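YlmH (Streptococcus pneumoniae, PDB 2FPH) is a cell division protein thought to bind nucleic acid, probably RNA, through a domain related to the RRM family. Local coordinates at residues 4-9 with 41-46. Numbering follows the deposited sequence.
Sequences QHFSIE and EKLLKI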
loop_
_atom_site.group_PDB
_atom_site.type_symbol
_atom_site.label_atom_id
_atom_site.label_comp_id
_atom_site.label_asym_id
_atom_site.label_seq_id
_atom_site.Cartn_x
_atom_site.Cartn_y
_atom_site.Cartn_z
ATOM N N GLN A 4 22.332 6.738 5.599
ATOM C CA GLN A 4 22.450 6.126 6.880
ATOM C C GLN A 4 22.750 4.644 6.713
ATOM O O GLN A 4 22.198 3.960 5.846
ATOM C CB GLN A 4 21.147 6.296 7.685
ATOM C CG GLN A 4 21.292 5.955 9.159
ATOM C CD GLN A 4 20.209 6.573 10.076
ATOM O OE1 GLN A 4 19.445 7.457 9.689
ATOM N NE2 GLN A 4 20.160 6.081 11.293
ATOM N N HIS A 5 23.663 4.172 7.549
ATOM C CA HIS A 5 24.007 2.747 7.642
ATOM C C HIS A 5 22.775 1.870 7.810
ATOM O O HIS A 5 21.823 2.170 8.617
ATOM C CB HIS A 5 24.894 2.518 8.832
ATOM C CG HIS A 5 26.240 3.164 8.719
ATOM N ND1 HIS A 5 26.943 3.569 9.827
ATOM C CD2 HIS A 5 27.048 3.394 7.660
ATOM C CE1 HIS A 5 28.092 4.102 9.443
ATOM N NE2 HIS A 5 28.185 4.004 8.136
ATOM N N PHE A 6 22.771 0.763 7.072
ATOM C CA PHE A 6 21.796 -0.280 7.311
ATOM C C PHE A 6 22.138 -1.034 8.585
ATOM O O PHE A 6 23.264 -0.930 9.130
ATOM C CB PHE A 6 21.764 -1.246 6.148
ATOM C CG PHE A 6 21.478 -0.602 4.814
ATOM C CD1 PHE A 6 20.352 0.192 4.645
ATOM C CD2 PHE A 6 22.280 -0.845 3.753
ATOM C CE1 PHE A 6 20.092 0.749 3.427
ATOM C CE2 PHE A 6 22.033 -0.272 2.523
ATOM C CZ PHE A 6 20.899 0.525 2.371
ATOM N N SER A 7 21.170 -1.811 9.016
ATOM C CA SER A 7 21.209 -2.608 10.227
ATOM C C SER A 7 20.939 -4.069 9.867
ATOM O O SER A 7 20.513 -4.396 8.770
ATOM C CB SER A 7 20.168 -2.077 11.174
ATOM O OG SER A 7 18.903 -2.547 10.810
ATOM N N ILE A 8 21.287 -4.966 10.781
ATOM C CA ILE A 8 21.004 -6.390 10.581
ATOM C C ILE A 8 19.493 -6.625 10.380
ATOM O O ILE A 8 19.105 -7.462 9.527
ATOM C CB ILE A 8 21.546 -7.218 11.795
ATOM C CG1 ILE A 8 23.074 -7.158 11.824
ATOM C CG2 ILE A 8 21.085 -8.660 11.735
ATOM C CD1 ILE A 8 23.638 -7.319 13.260
ATOM N N GLU A 9 18.680 -5.835 11.080
ATOM C CA GLU A 9 17.226 -5.947 11.054
ATOM C C GLU A 9 16.750 -5.677 9.604
ATOM O O GLU A 9 15.735 -6.187 9.166
ATOM C CB GLU A 9 16.524 -4.968 11.988
ATOM C CG GLU A 9 16.419 -5.347 13.460
ATOM C CD GLU A 9 15.650 -4.329 14.327
ATOM O OE1 GLU A 9 14.922 -3.386 13.852
ATOM O OE2 GLU A 9 15.753 -4.468 15.560
ATOM N N GLU A 41 10.170 2.076 2.854
ATOM C CA GLU A 41 10.277 3.081 1.787
ATOM C C GLU A 41 11.617 3.785 1.764
ATOM O O GLU A 41 12.178 4.011 0.682
ATOM C CB GLU A 41 9.116 4.097 1.945
ATOM C CG GLU A 41 9.032 5.318 1.027
ATOM C CD GLU A 41 8.016 6.374 1.513
ATOM O OE1 GLU A 41 7.677 6.405 2.731
ATOM O OE2 GLU A 41 7.565 7.212 0.671
ATOM N N LYS A 42 12.141 4.161 2.939
ATOM C CA LYS A 42 13.415 4.840 2.997
ATOM C C LYS A 42 14.551 3.920 2.544
ATOM O O LYS A 42 15.374 4.347 1.762
ATOM C CB LYS A 42 13.684 5.367 4.414
ATOM C CG LYS A 42 12.893 6.565 4.773
ATOM C CD LYS A 42 13.416 7.262 6.065
ATOM C CE LYS A 42 13.048 6.561 7.339
ATOM N NZ LYS A 42 11.657 6.914 7.831
ATOM N N LEU A 43 14.492 2.639 2.916
ATOM C CA LEU A 43 15.508 1.648 2.509
ATOM C C LEU A 43 15.506 1.469 1.031
ATOM O O LEU A 43 16.561 1.474 0.427
ATOM C CB LEU A 43 15.202 0.325 3.136
ATOM C CG LEU A 43 15.930 -0.208 4.365
ATOM C CD1 LEU A 43 16.729 0.829 5.244
ATOM C CD2 LEU A 43 15.169 -1.266 5.078
ATOM N N LEU A 44 14.311 1.370 0.431
ATOM C CA LEU A 44 14.246 1.085 -1.005
ATOM C C LEU A 44 14.742 2.330 -1.780
ATOM O O LEU A 44 15.424 2.214 -2.778
ATOM C CB LEU A 44 12.833 0.681 -1.364
ATOM C CG LEU A 44 12.535 -0.330 -2.460
ATOM C CD1 LEU A 44 11.158 -0.069 -3.107
ATOM C CD2 LEU A 44 13.632 -0.840 -3.382
ATOM N N LYS A 45 14.371 3.534 -1.354
ATOM C CA LYS A 45 14.898 4.761 -1.953
ATOM C C LYS A 45 16.449 4.820 -1.972
ATOM O O LYS A 45 17.027 5.178 -2.982
ATOM C CB LYS A 45 14.343 5.982 -1.210
ATOM C CG LYS A 45 12.902 6.288 -1.598
ATOM C CD LYS A 45 12.253 7.233 -0.641
ATOM C CE LYS A 45 10.885 7.764 -1.117
ATOM N NZ LYS A 45 10.654 7.609 -2.568
ATOM N N ILE A 46 17.067 4.383 -0.895
ATOM C CA ILE A 46 18.536 4.281 -0.823
ATOM C C ILE A 46 19.120 3.258 -1.852
ATOM O O ILE A 46 20.009 3.595 -2.685
ATOM C CB ILE A 46 19.024 3.956 0.557
ATOM C CG1 ILE A 46 18.693 5.090 1.553
ATOM C CG2 ILE A 46 20.510 3.772 0.547
ATOM C CD1 ILE A 46 18.751 4.570 3.005
#
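Phe-6 carries its ring on a CB-CG bond turned anti to the carbonyl carbon (chi1 -57°), and Ile-46 reaches to meet it with CG1 likewise anti to its carbonyl carbon (chi1 -64°) and CG2 anti to the backbone N. The CB of Phe-6 points neither toward nor away from helix 38-50, yet one side of the ring, CD1 through CE1 to CZ, meets that helix, which accounts for a contact made across backbones 8.1 Å apart at the CA atoms of Phe-6 and Leu-43. Three methyls of two residues receive the ring. Leu-43 CD1 lies at the ring edge, close to its plane, 3.7 Å from Phe-6 CD1 and 3.8 Å from Phe-6 CE1. One turn further on, Ile-46 CG2 comes obliquely to Phe-6 CZ at 3.7 Å, while Ile-46 CD1 stands 4.1 Å from Phe-6 CE1. CE1 is therefore shared, meeting a methyl of each residue, at positions i and i+3 of one helical face. The summed buried surface of 160 Å² marks the contact as small; its close pairs are all carbon to carbon, and no hydrogen bond links the segments. Phe-6 nevertheless remains exposed, whereas Leu-43 is buried. In the fold, this joins the loop preceding helix 11-27 to helix 38-50: Leu-14 of helix 11-27 touches both Phe-6 and Leu-43, Tyr-3 adjoins Ile-46, and Leu-44 packs instead against strand 69-72 and Trp-20.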